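Local coordinates for beta-lactamase Rm3 (Uncultured bacterium, PDB 5IQK), which hydrolyses the beta-lactam ring of antibiotics as a zinc-dependent metallo-beta-lactamase of subclass B3, and so probably confers antibiotic resistance, at residues F189-S194 with P198-D203; G159-W164 with E209-L214; K55-I60 with A87-R92. All coordinates share one frame; numbering follows the deposited sequence.

Contact 1: residues F189-S194 with P198-D203; sequences FKFSAS and PNALAD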
ATOM      1  N   PHE A 189      10.951  20.572  -2.695  1.00 14.24           N
ATOM      2  CA  PHE A 189      10.645  20.119  -1.334  1.00 17.02           C
ATOM      3  C   PHE A 189      11.903  19.563  -0.697  1.00 15.65           C
ATOM      4  O   PHE A 189      12.675  18.879  -1.367  1.00 17.82           O
ATOM      5  CB  PHE A 189       9.541  19.056  -1.338  1.00 18.04           C
ATOM      6  CG  PHE A 189       9.245  18.485   0.029  1.00 15.58           C
ATOM      7  CD1 PHE A 189       8.337  19.111   0.868  1.00 16.06           C
ATOM      8  CD2 PHE A 189       9.888  17.335   0.478  1.00 18.38           C
ATOM      9  CE1 PHE A 189       8.054  18.601   2.131  1.00 15.81           C
ATOM     10  CE2 PHE A 189       9.605  16.804   1.737  1.00 16.56           C
ATOM     11  CZ  PHE A 189       8.696  17.450   2.567  1.00 19.38           C
ATOM     12  N   LYS A 190      12.117  19.868   0.584  1.00 16.06           N
ATOM     13  CA  LYS A 190      13.294  19.389   1.297  1.00 17.73           C
ATOM     14  C   LYS A 190      12.888  18.567   2.520  1.00 19.84           C
ATOM     15  O   LYS A 190      12.292  19.077   3.473  1.00 19.31           O
ATOM     16  CB  LYS A 190      14.196  20.562   1.688  1.00 24.47           C
ATOM     17  CG  LYS A 190      14.808  21.278   0.482  1.00 24.32           C
ATOM     18  CD  LYS A 190      16.209  21.809   0.758  1.00 31.31           C
ATOM     19  CE  LYS A 190      16.666  22.730  -0.367  1.00 39.92           C
ATOM     20  NZ  LYS A 190      18.046  23.274  -0.164  1.00 44.70           N
ATOM     21  N   PHE A 191      13.177  17.274   2.468  1.00 18.96           N
ATOM     22  CA  PHE A 191      12.922  16.405   3.615  1.00 21.93           C
ATOM     23  C   PHE A 191      13.674  16.876   4.862  1.00 22.47           C
ATOM     24  O   PHE A 191      13.220  16.683   5.999  1.00 23.59           O
ATOM     25  CB  PHE A 191      13.315  14.974   3.281  1.00 20.75           C
ATOM     26  CG  PHE A 191      12.318  14.276   2.410  1.00 17.58           C
ATOM     27  CD1 PHE A 191      11.274  13.555   2.971  1.00 17.88           C
ATOM     28  CD2 PHE A 191      12.417  14.354   1.026  1.00 18.07           C
ATOM     29  CE1 PHE A 191      10.340  12.912   2.161  1.00 16.44           C
ATOM     30  CE2 PHE A 191      11.495  13.700   0.205  1.00 16.88           C
ATOM     31  CZ  PHE A 191      10.452  12.997   0.777  1.00 17.21           C
ATOM     32  N   SER A 192      14.822  17.502   4.634  1.00 25.24           N
ATOM     33  CA  SER A 192      15.683  17.952   5.718  1.00 23.79           C
ATOM     34  C   SER A 192      15.321  19.352   6.213  1.00 28.63           C
ATOM     35  O   SER A 192      15.894  19.819   7.194  1.00 26.40           O
ATOM     36  CB  SER A 192      17.155  17.932   5.278  1.00 23.82           C
ATOM     37  OG  SER A 192      17.394  18.840   4.210  1.00 24.58           O
ATOM     38  N   ALA A 193      14.380  20.026   5.555  1.00 22.05           N
ATOM     39  CA  ALA A 193      14.118  21.418   5.921  1.00 26.03           C
ATOM     40  C   ALA A 193      12.718  21.891   5.549  1.00 25.51           C
ATOM     41  O   ALA A 193      12.544  22.989   5.046  1.00 28.63           O
ATOM     42  CB  ALA A 193      15.171  22.339   5.276  1.00 24.83           C
ATOM     43  N   SER A 194      11.715  21.068   5.808  1.00 21.22           N
ATOM     44  CA  SER A 194      10.341  21.459   5.516  1.00 21.95           C
ATOM     45  C   SER A 194       9.705  22.150   6.715  1.00 21.39           C
ATOM     46  O   SER A 194       9.711  21.592   7.812  1.00 26.52           O
ATOM     47  CB  SER A 194       9.507  20.227   5.133  1.00 15.47           C
ATOM     48  OG  SER A 194       8.145  20.580   4.951  1.00 20.14           O
ATOM     49  N   PRO A 198       8.003  19.145   9.359  1.00 18.84           N
ATOM     50  CA  PRO A 198       9.306  19.151  10.030  1.00 18.82           C
ATOM     51  C   PRO A 198       9.702  17.796  10.567  1.00 19.88           C
ATOM     52  O   PRO A 198      10.893  17.579  10.785  1.00 21.71           O
ATOM     53  CB  PRO A 198       9.108  20.154  11.176  1.00 23.34           C
ATOM     54  CG  PRO A 198       7.654  20.143  11.443  1.00 23.13           C
ATOM     55  CD  PRO A 198       7.013  19.956  10.090  1.00 21.15           C
ATOM     56  N   ASN A 199       8.738  16.886  10.737  1.00 20.59           N
ATOM     57  CA  ASN A 199       9.055  15.585  11.316  1.00 22.95           C
ATOM     58  C   ASN A 199       9.433  14.545  10.284  1.00 23.17           C
ATOM     59  O   ASN A 199       9.573  13.371  10.612  1.00 23.64           O
ATOM     60  CB  ASN A 199       7.882  15.053  12.131  1.00 20.13           C
ATOM     61  CG  ASN A 199       8.335  14.394  13.407  1.00 25.26           C
ATOM     62  OD1 ASN A 199       9.118  14.965  14.144  1.00 27.09           O
ATOM     63  ND2 ASN A 199       7.878  13.169  13.656  1.00 24.41           N
ATOM     64  N   ALA A 200       9.617  14.977   9.042  1.00 19.72           N
ATOM     65  CA  ALA A 200       9.833  14.046   7.942  1.00 21.57           C
ATOM     66  C   ALA A 200      10.997  13.075   8.199  1.00 24.54           C
ATOM     67  O   ALA A 200      10.845  11.860   7.985  1.00 21.54           O
ATOM     68  CB  ALA A 200      10.054  14.817   6.628  1.00 16.73           C
ATOM     69  N   LEU A 201      12.145  13.583   8.645  1.00 23.37           N
ATOM     70  CA  LEU A 201      13.303  12.713   8.878  1.00 24.06           C
ATOM     71  C   LEU A 201      13.100  11.794  10.069  1.00 21.40           C
ATOM     72  O   LEU A 201      13.461  10.621  10.015  1.00 23.42           O
ATOM     73  CB  LEU A 201      14.583  13.515   9.092  1.00 23.46           C
ATOM     74  CG  LEU A 201      15.133  14.219   7.856  1.00 28.25           C
ATOM     75  CD1 LEU A 201      16.461  14.893   8.176  1.00 28.68           C
ATOM     76  CD2 LEU A 201      15.286  13.221   6.718  1.00 27.47           C
ATOM     77  N   ALA A 202      12.542  12.326  11.152  1.00 21.28           N
ATOM     78  CA  ALA A 202      12.242  11.496  12.315  1.00 21.13           C
ATOM     79  C   ALA A 202      11.244  10.396  11.932  1.00 20.90           C
ATOM     80  O   ALA A 202      11.380   9.240  12.349  1.00 20.18           O
ATOM     81  CB  ALA A 202      11.701  12.347  13.448  1.00 21.61           C
ATOM     82  N   ASP A 203      10.245  10.759  11.134  1.00 19.31           N
ATOM     83  CA  ASP A 203       9.277   9.770  10.633  1.00 20.10           C
ATOM     84  C   ASP A 203       9.933   8.655   9.817  1.00 19.76           C
ATOM     85  O   ASP A 203       9.688   7.463  10.071  1.00 20.26           O
ATOM     86  CB  ASP A 203       8.212  10.444   9.769  1.00 19.26           C
ATOM     87  CG  ASP A 203       7.116  11.084  10.578  1.00 20.48           C
ATOM     88  OD1 ASP A 203       7.160  10.986  11.818  1.00 21.52           O
ATOM     89  OD2 ASP A 203       6.222  11.704   9.971  1.00 19.20           O
TER
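The backbone oxygen of Ser194 is met by three carbons of the Pro198 ring. CA comes closest to Ser194 O at 3.3 Å as a CA-H...O contact, its angle at the hydrogen only 121°, while CB and CD flank it more loosely. Proline has no N-H to offer this carbonyl, and the C-H of CA probably offers a weak substitute. Three residues earlier, across the contact, Phe191 O meets only carbons, Leu201 CG at 3.6 Å and Ala200 CB at 3.7 Å from Phe191 O. Ala200, in the first turn of helix 200-212, is small enough for the loop backbone to pass close by. The leucine's CG stands anti to its carbonyl carbon (chi1 -71°), from where CD1 reaches 4.0 Å from Ser192 CA. The ring of Phe191 touches Ala200 CB obliquely through CD1, and one of its faces takes the edge of Phe189, whose CE2 sits 3.6 Å above the plane over the ring centre. Glu268 receives both Ser192 OG and Phe191 N, and Asn199 ND2 gives a bent bond of 2.9 Å to Asp203 OD1, which it meets from above the carboxylate plane. Loop and helix start thus meet through van der Waals packing and one weak CA-H...O contact, and the loop, whose Phe191 side chain is about 10 Å from a zinc ion, is probably held in place as much by Glu268 of helix 249-269.

Contact 2: residues G159-W164 with E209-L214; sequences GLSWTW and ETLEKL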
ATOM      1  N   GLY A 159       1.541   7.712   6.279  1.00 17.53           N
ATOM      2  CA  GLY A 159       1.807   6.369   5.805  1.00 21.68           C
ATOM      3  C   GLY A 159       1.469   5.272   6.792  1.00 20.70           C
ATOM      4  O   GLY A 159       1.753   5.376   8.003  1.00 18.60           O
ATOM      5  N   LEU A 160       0.819   4.224   6.282  1.00 17.81           N
ATOM      6  CA  LEU A 160       0.461   3.058   7.081  1.00 18.46           C
ATOM      7  C   LEU A 160       0.882   1.748   6.418  1.00 19.74           C
ATOM      8  O   LEU A 160       0.649   1.558   5.235  1.00 16.67           O
ATOM      9  CB  LEU A 160      -1.044   2.998   7.301  1.00 24.22           C
ATOM     10  CG  LEU A 160      -1.766   3.583   8.500  1.00 28.80           C
ATOM     11  CD1 LEU A 160      -3.183   3.067   8.407  1.00 19.74           C
ATOM     12  CD2 LEU A 160      -1.100   3.157   9.799  1.00 28.65           C
ATOM     13  N   SER A 161       1.429   0.817   7.191  1.00 21.00           N
ATOM     14  CA  SER A 161       1.686  -0.529   6.690  1.00 18.62           C
ATOM     15  C   SER A 161       0.811  -1.520   7.471  1.00 20.00           C
ATOM     16  O   SER A 161       0.371  -1.221   8.586  1.00 19.47           O
ATOM     17  CB  SER A 161       3.169  -0.883   6.819  1.00 16.77           C
ATOM     18  OG  SER A 161       3.971   0.022   6.067  1.00 17.55           O
ATOM     19  N   TRP A 162       0.565  -2.694   6.890  1.00 17.21           N
ATOM     20  CA  TRP A 162      -0.392  -3.648   7.439  1.00 19.45           C
ATOM     21  C   TRP A 162       0.205  -5.044   7.543  1.00 19.56           C
ATOM     22  O   TRP A 162       0.917  -5.483   6.643  1.00 19.90           O
ATOM     23  CB  TRP A 162      -1.647  -3.706   6.562  1.00 16.56           C
ATOM     24  CG  TRP A 162      -2.440  -2.433   6.552  1.00 20.15           C
ATOM     25  CD1 TRP A 162      -2.310  -1.386   5.679  1.00 17.62           C
ATOM     26  CD2 TRP A 162      -3.484  -2.071   7.462  1.00 21.65           C
ATOM     27  NE1 TRP A 162      -3.215  -0.396   5.997  1.00 18.23           N
ATOM     28  CE2 TRP A 162      -3.950  -0.799   7.081  1.00 20.00           C
ATOM     29  CE3 TRP A 162      -4.075  -2.706   8.555  1.00 19.40           C
ATOM     30  CZ2 TRP A 162      -4.981  -0.150   7.762  1.00 22.67           C
ATOM     31  CZ3 TRP A 162      -5.101  -2.061   9.228  1.00 21.54           C
ATOM     32  CH2 TRP A 162      -5.537  -0.791   8.831  1.00 21.08           C
ATOM     33  N   THR A 163      -0.095  -5.742   8.634  1.00 21.23           N
ATOM     34  CA  THR A 163       0.329  -7.130   8.783  1.00 20.60           C
ATOM     35  C   THR A 163      -0.840  -8.025   9.142  1.00 21.17           C
ATOM     36  O   THR A 163      -1.803  -7.605   9.782  1.00 20.88           O
ATOM     37  CB  THR A 163       1.399  -7.315   9.869  1.00 21.07           C
ATOM     38  OG1 THR A 163       0.879  -6.865  11.133  1.00 24.19           O
ATOM     39  CG2 THR A 163       2.674  -6.561   9.521  1.00 26.01           C
ATOM     40  N   TRP A 164      -0.725  -9.278   8.732  1.00 23.97           N
ATOM     41  CA  TRP A 164      -1.702 -10.300   9.054  1.00 19.46           C
ATOM     42  C   TRP A 164      -1.064 -11.653   8.800  1.00 24.21           C
ATOM     43  O   TRP A 164       0.034 -11.727   8.252  1.00 23.79           O
ATOM     44  CB  TRP A 164      -2.969 -10.122   8.212  1.00 19.38           C
ATOM     45  CG  TRP A 164      -2.763 -10.346   6.737  1.00 21.58           C
ATOM     46  CD1 TRP A 164      -3.073 -11.468   6.027  1.00 20.68           C
ATOM     47  CD2 TRP A 164      -2.190  -9.426   5.795  1.00 22.41           C
ATOM     48  NE1 TRP A 164      -2.746 -11.306   4.707  1.00 24.76           N
ATOM     49  CE2 TRP A 164      -2.199 -10.060   4.535  1.00 20.89           C
ATOM     50  CE3 TRP A 164      -1.679  -8.130   5.894  1.00 21.93           C
ATOM     51  CZ2 TRP A 164      -1.715  -9.451   3.391  1.00 22.43           C
ATOM     52  CZ3 TRP A 164      -1.193  -7.518   4.751  1.00 23.39           C
ATOM     53  CH2 TRP A 164      -1.214  -8.173   3.518  1.00 18.49           C
ATOM     54  N   GLU A 209      12.990   1.658  11.251  1.00 26.07           N
ATOM     55  CA  GLU A 209      13.112   0.815  12.427  1.00 23.70           C
ATOM     56  C   GLU A 209      11.923  -0.133  12.555  1.00 26.80           C
ATOM     57  O   GLU A 209      12.083  -1.305  12.873  1.00 29.23           O
ATOM     58  CB  GLU A 209      13.191   1.686  13.677  1.00 25.95           C
ATOM     59  CG  GLU A 209      14.437   2.541  13.793  1.00 25.59           C
ATOM     60  CD  GLU A 209      14.268   3.656  14.805  1.00 26.91           C
ATOM     61  OE1 GLU A 209      13.224   3.677  15.485  1.00 28.38           O
ATOM     62  OE2 GLU A 209      15.195   4.479  14.949  1.00 31.94           O
ATOM     63  N   THR A 210      10.728   0.404  12.318  1.00 23.68           N
ATOM     64  CA  THR A 210       9.491  -0.356  12.454  1.00 24.85           C
ATOM     65  C   THR A 210       9.424  -1.497  11.452  1.00 25.30           C
ATOM     66  O   THR A 210       9.177  -2.651  11.810  1.00 23.12           O
ATOM     67  CB  THR A 210       8.260   0.545  12.251  1.00 23.80           C
ATOM     68  OG1 THR A 210       8.165   1.475  13.335  1.00 26.94           O
ATOM     69  CG2 THR A 210       6.983  -0.288  12.194  1.00 27.47           C
ATOM     70  N   LEU A 211       9.661  -1.165  10.193  1.00 23.97           N
ATOM     71  CA  LEU A 211       9.505  -2.145   9.135  1.00 26.81           C
ATOM     72  C   LEU A 211      10.574  -3.227   9.198  1.00 29.53           C
ATOM     73  O   LEU A 211      10.276  -4.403   8.955  1.00 30.21           O
ATOM     74  CB  LEU A 211       9.509  -1.462   7.763  1.00 24.21           C
ATOM     75  CG  LEU A 211       8.197  -0.780   7.350  1.00 21.08           C
ATOM     76  CD1 LEU A 211       8.403   0.107   6.134  1.00 17.97           C
ATOM     77  CD2 LEU A 211       7.128  -1.841   7.052  1.00 25.02           C
ATOM     78  N   GLU A 212      11.799  -2.861   9.567  1.00 23.89           N
ATOM     79  CA  GLU A 212      12.889  -3.828   9.481  1.00 29.31           C
ATOM     80  C   GLU A 212      12.813  -4.916  10.551  1.00 30.50           C
ATOM     81  O   GLU A 212      13.448  -5.961  10.411  1.00 29.90           O
ATOM     82  CB  GLU A 212      14.252  -3.132   9.571  1.00 33.06           C
ATOM     83  CG  GLU A 212      14.621  -2.661  10.967  1.00 33.09           C
ATOM     84  CD  GLU A 212      15.890  -1.824  10.976  1.00 35.95           C
ATOM     85  OE1 GLU A 212      16.542  -1.732   9.915  1.00 36.29           O
ATOM     86  OE2 GLU A 212      16.232  -1.261  12.040  1.00 40.68           O
ATOM     87  N   LYS A 213      12.017  -4.709  11.595  1.00 29.94           N
ATOM     88  CA  LYS A 213      11.918  -5.749  12.605  1.00 33.23           C
ATOM     89  C   LYS A 213      10.541  -6.408  12.672  1.00 34.13           C
ATOM     90  O   LYS A 213      10.281  -7.203  13.575  1.00 33.59           O
ATOM     91  CB  LYS A 213      12.306  -5.210  13.985  1.00 34.08           C
ATOM     92  CG  LYS A 213      11.492  -4.049  14.503  1.00 35.36           C
ATOM     93  CD  LYS A 213      12.109  -3.507  15.791  1.00 39.19           C
ATOM     94  CE  LYS A 213      11.341  -2.304  16.326  1.00 41.74           C
ATOM     95  NZ  LYS A 213       9.902  -2.607  16.578  1.00 42.29           N
ATOM     96  N   LEU A 214       9.681  -6.121  11.700  1.00 29.74           N
ATOM     97  CA  LEU A 214       8.425  -6.857  11.555  1.00 31.50           C
ATOM     98  C   LEU A 214       8.663  -8.308  11.171  1.00 28.27           C
ATOM     99  O   LEU A 214       9.491  -8.585  10.307  1.00 28.23           O
ATOM    100  CB  LEU A 214       7.534  -6.223  10.482  1.00 28.73           C
ATOM    101  CG  LEU A 214       6.699  -4.981  10.744  1.00 30.45           C
ATOM    102  CD1 LEU A 214       5.867  -4.714   9.511  1.00 28.60           C
ATOM    103  CD2 LEU A 214       5.796  -5.210  11.941  1.00 28.84           C
TER
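Ser161 leaves its strand toward helix 200-212, and the first atom out, CB, lies 4.1 Å from Leu211 CD2. At the tip, Ser161 OG comes nearer to that same methyl, 3.8 Å from Leu211 CD2, but its hydrogen bonds are with Thr152 OG1 and Asp179 N. The hydroxyl stands beside the backbone N, anti to the carbonyl carbon (chi1 -60°). A serine suits the spot: it is slim enough for the leucine to settle against it and still ties two neighbouring loops to the strand. Two residues on, Thr163 repeats the division of labour with two branches. Its OG1 takes the position between backbone N and carbonyl carbon (chi1 59°) and bonds to His150 NE2, while CG2 meets Leu214 tip to tip, 3.7 Å from Leu214 CD1. Leu211 itself also rests on Ala178 and on Val254 of helix 249-269. Trp162 points the other way, where its NE1 bonds to Asn75 O, so successive strand residues serve the two faces expected of a layer in the metallo-beta-lactamase alpha-beta/beta-alpha sandwich. Hydroxyls spent on their own sheet and its adjoining loops leave van der Waals contact with leucine methyls to join the sheet to the end of helix 200-212.

Contact 3: residues K55-I60 with A87-R92; sequences KIIANI and AELQRR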
ATOM      1  N   LYS A  55     -10.214  -1.990 -12.832  1.00 24.60           N
ATOM      2  CA  LYS A  55      -9.269  -3.068 -13.056  1.00 20.44           C
ATOM      3  C   LYS A  55      -9.189  -3.956 -11.835  1.00 23.27           C
ATOM      4  O   LYS A  55      -9.170  -5.178 -11.954  1.00 25.63           O
ATOM      5  CB  LYS A  55      -7.897  -2.513 -13.412  1.00 21.36           C
ATOM      6  CG  LYS A  55      -7.876  -1.810 -14.754  1.00 26.08           C
ATOM      7  CD  LYS A  55      -6.459  -1.587 -15.244  1.00 23.57           C
ATOM      8  CE  LYS A  55      -6.446  -0.853 -16.558  1.00 25.07           C
ATOM      9  NZ  LYS A  55      -5.090  -0.915 -17.206  1.00 21.97           N
ATOM     10  N   ILE A  56      -9.146  -3.338 -10.657  1.00 19.53           N
ATOM     11  CA  ILE A  56      -9.141  -4.102  -9.408  1.00 18.90           C
ATOM     12  C   ILE A  56     -10.399  -4.955  -9.275  1.00 22.06           C
ATOM     13  O   ILE A  56     -10.319  -6.139  -8.943  1.00 20.55           O
ATOM     14  CB  ILE A  56      -9.021  -3.174  -8.191  1.00 18.31           C
ATOM     15  CG1 ILE A  56      -7.630  -2.524  -8.186  1.00 15.80           C
ATOM     16  CG2 ILE A  56      -9.257  -3.960  -6.908  1.00 18.56           C
ATOM     17  CD1 ILE A  56      -7.451  -1.354  -7.170  1.00 14.54           C
ATOM     18  N   ILE A  57     -11.551  -4.354  -9.550  1.00 22.31           N
ATOM     19  CA  ILE A  57     -12.832  -5.058  -9.493  1.00 22.99           C
ATOM     20  C   ILE A  57     -12.870  -6.224 -10.481  1.00 25.71           C
ATOM     21  O   ILE A  57     -13.305  -7.317 -10.129  1.00 22.63           O
ATOM     22  CB  ILE A  57     -14.004  -4.092  -9.761  1.00 22.45           C
ATOM     23  CG1 ILE A  57     -14.120  -3.094  -8.599  1.00 26.20           C
ATOM     24  CG2 ILE A  57     -15.312  -4.859  -9.963  1.00 28.86           C
ATOM     25  CD1 ILE A  57     -15.141  -2.002  -8.807  1.00 25.87           C
ATOM     26  N   ALA A  58     -12.388  -5.990 -11.700  1.00 23.96           N
ATOM     27  CA  ALA A  58     -12.339  -7.041 -12.714  1.00 25.17           C
ATOM     28  C   ALA A  58     -11.426  -8.171 -12.253  1.00 26.67           C
ATOM     29  O   ALA A  58     -11.739  -9.354 -12.445  1.00 26.60           O
ATOM     30  CB  ALA A  58     -11.860  -6.474 -14.046  1.00 23.58           C
ATOM     31  N   ASN A  59     -10.314  -7.800 -11.621  1.00 23.24           N
ATOM     32  CA  ASN A  59      -9.348  -8.767 -11.111  1.00 19.86           C
ATOM     33  C   ASN A  59      -9.896  -9.607  -9.951  1.00 24.26           C
ATOM     34  O   ASN A  59      -9.589 -10.792  -9.850  1.00 25.55           O
ATOM     35  CB  ASN A  59      -8.054  -8.061 -10.659  1.00 24.58           C
ATOM     36  CG  ASN A  59      -7.189  -7.616 -11.830  1.00 24.37           C
ATOM     37  OD1 ASN A  59      -7.386  -8.056 -12.960  1.00 24.31           O
ATOM     38  ND2 ASN A  59      -6.197  -6.767 -11.555  1.00 20.49           N
ATOM     39  N   ILE A  60     -10.683  -8.990  -9.072  1.00 21.94           N
ATOM     40  CA  ILE A  60     -11.319  -9.720  -7.986  1.00 21.98           C
ATOM     41  C   ILE A  60     -12.245 -10.788  -8.581  1.00 23.70           C
ATOM     42  O   ILE A  60     -12.222 -11.934  -8.150  1.00 22.71           O
ATOM     43  CB  ILE A  60     -12.106  -8.780  -7.049  1.00 22.58           C
ATOM     44  CG1 ILE A  60     -11.143  -7.860  -6.295  1.00 23.62           C
ATOM     45  CG2 ILE A  60     -12.980  -9.570  -6.060  1.00 24.02           C
ATOM     46  CD1 ILE A  60     -11.834  -6.762  -5.518  1.00 23.13           C
ATOM     47  N   ALA A  87     -13.002   5.660  -3.698  1.00 22.93           N
ATOM     48  CA  ALA A  87     -14.419   6.035  -3.719  1.00 25.58           C
ATOM     49  C   ALA A  87     -15.266   5.026  -4.499  1.00 29.41           C
ATOM     50  O   ALA A  87     -16.374   4.659  -4.071  1.00 32.18           O
ATOM     51  CB  ALA A  87     -14.593   7.424  -4.305  1.00 26.85           C
ATOM     52  N   GLU A  88     -14.752   4.575  -5.639  1.00 28.96           N
ATOM     53  CA  GLU A  88     -15.495   3.621  -6.470  1.00 29.86           C
ATOM     54  C   GLU A  88     -15.567   2.247  -5.817  1.00 27.89           C
ATOM     55  O   GLU A  88     -16.612   1.593  -5.842  1.00 29.32           O
ATOM     56  CB  GLU A  88     -14.860   3.505  -7.863  1.00 29.72           C
ATOM     57  CG  GLU A  88     -15.562   2.491  -8.773  1.00 29.00           C
ATOM     58  CD  GLU A  88     -15.182   2.639 -10.244  1.00 33.44           C
ATOM     59  OE1 GLU A  88     -14.326   3.494 -10.564  1.00 32.74           O
ATOM     60  OE2 GLU A  88     -15.744   1.897 -11.081  1.00 36.15           O
ATOM     61  N   LEU A  89     -14.455   1.802  -5.241  1.00 25.72           N
ATOM     62  CA  LEU A  89     -14.424   0.515  -4.565  1.00 27.30           C
ATOM     63  C   LEU A  89     -15.392   0.511  -3.385  1.00 29.12           C
ATOM     64  O   LEU A  89     -16.113  -0.473  -3.161  1.00 26.46           O
ATOM     65  CB  LEU A  89     -13.007   0.181  -4.106  1.00 25.11           C
ATOM     66  CG  LEU A  89     -12.029  -0.059  -5.256  1.00 24.21           C
ATOM     67  CD1 LEU A  89     -10.606  -0.150  -4.746  1.00 24.18           C
ATOM     68  CD2 LEU A  89     -12.423  -1.329  -6.036  1.00 24.13           C
ATOM     69  N   GLN A  90     -15.438   1.620  -2.656  1.00 26.02           N
ATOM     70  CA  GLN A  90     -16.391   1.752  -1.557  1.00 29.68           C
ATOM     71  C   GLN A  90     -17.833   1.696  -2.046  1.00 31.05           C
ATOM     72  O   GLN A  90     -18.654   0.983  -1.476  1.00 33.78           O
ATOM     73  CB  GLN A  90     -16.158   3.052  -0.794  1.00 30.38           C
ATOM     74  CG  GLN A  90     -17.249   3.389   0.214  1.00 31.35           C
ATOM     75  CD  GLN A  90     -16.751   4.370   1.256  1.00 30.51           C
ATOM     76  OE1 GLN A  90     -16.838   5.585   1.070  1.00 34.81           O
ATOM     77  NE2 GLN A  90     -16.234   3.848   2.364  1.00 32.11           N
ATOM     78  N   ARG A  91     -18.141   2.429  -3.109  1.00 31.68           N
ATOM     79  CA  ARG A  91     -19.499   2.430  -3.642  1.00 34.33           C
ATOM     80  C   ARG A  91     -19.941   1.039  -4.078  1.00 34.43           C
ATOM     81  O   ARG A  91     -21.090   0.653  -3.865  1.00 36.05           O
ATOM     82  CB  ARG A  91     -19.623   3.395  -4.816  1.00 33.69           C
ATOM     83  CG  ARG A  91     -19.826   4.841  -4.418  1.00 43.31           C
ATOM     84  CD  ARG A  91     -20.316   5.659  -5.604  1.00 47.19           C
ATOM     85  NE  ARG A  91     -19.455   5.501  -6.776  1.00 48.76           N
ATOM     86  CZ  ARG A  91     -18.361   6.224  -7.001  1.00 42.92           C
ATOM     87  NH1 ARG A  91     -17.988   7.148  -6.127  1.00 42.49           N
ATOM     88  NH2 ARG A  91     -17.636   6.019  -8.094  1.00 41.34           N
ATOM     89  N   ARG A  92     -19.023   0.281  -4.673  1.00 31.34           N
ATOM     90  CA  ARG A  92     -19.369  -1.033  -5.223  1.00 32.02           C
ATOM     91  C   ARG A  92     -19.433  -2.119  -4.146  1.00 32.50           C
ATOM     92  O   ARG A  92     -20.060  -3.161  -4.342  1.00 29.30           O
ATOM     93  CB  ARG A  92     -18.365  -1.438  -6.310  1.00 33.11           C
ATOM     94  CG  ARG A  92     -18.449  -0.622  -7.610  1.00 31.46           C
ATOM     95  CD  ARG A  92     -19.681  -0.999  -8.430  1.00 31.00           C
ATOM     96  NE  ARG A  92     -19.657  -2.401  -8.842  1.00 33.14           N
ATOM     97  CZ  ARG A  92     -19.040  -2.850  -9.931  1.00 33.30           C
ATOM     98  NH1 ARG A  92     -18.415  -2.009 -10.739  1.00 34.48           N
ATOM     99  NH2 ARG A  92     -19.060  -4.141 -10.218  1.00 38.32           N
TER
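This is apolar helix-on-helix packing, with an arginine laid along its edge, between two helices that cover the outer face of the seven-stranded sheet. The axes of the short segments 55-60 and 87-92 pass 11.0 Å apart at an angle of 44°, wide enough for large aliphatic side chains to fill the interval. Ile57 and Leu89 bridge it by lying alongside, pointing opposite ways, Ile57 CG1 reaching 3.5 Å from Leu89 CD2, with Ile57 CD1 close to the same methyl. The other branch of the leucine, CD1, is met by Ile56 CD1 at 4.2 Å, and there the two side chains run nearly perpendicular. Leu89 therefore divides its methyls between consecutive isoleucines, a task for which a forked tip is well shaped. Arg92 closes the solvent side. Its chain bends at both chi2 (-74°) and chi3 (-62°), folding the guanidinium back over the isoleucine, so that Ile57 CD1 lies 3.8 Å above one face of the group, displaced from its middle. Arg92 CG touches the same methyl at 3.8 Å, and Arg92 NH2 comes to 3.8 Å from Ile57 CG2. Methylenes and a flat cationic face can cover an apolar neighbour while the charge stays at the surface. Beneath, Ile56 and Leu89 both rest on Leu44 of strand 42-45. Helix 53-62 links that strand to 70-74, and helix 86-93 lies on the way from 70-74 to 96-99, after the zinc ligands Asp81 and His82, so the contact ties together consecutive beta-alpha-beta crossovers of parallel strands.

Contacts 1 and 2 both use helix 200-212, the first at its start and the second at its end; contact 1 is nested within the loop that contact 2 closes, and their centres lie about 20 Å apart. Contact 3 lies on the opposite side of the chain's centre from both, packing helices against the other sheet. All three are partly buried, contact 2 sitting nearest the middle of the chain, about 11 Å from its centre, and contact 1 farthest out, at about 21 Å. Chemistry follows place: backbone carbonyls against aliphatic carbons at the loop, hydroxyl-bearing strand residues against leucines at the sheet, and branched aliphatics with a guanidinium lid between helices.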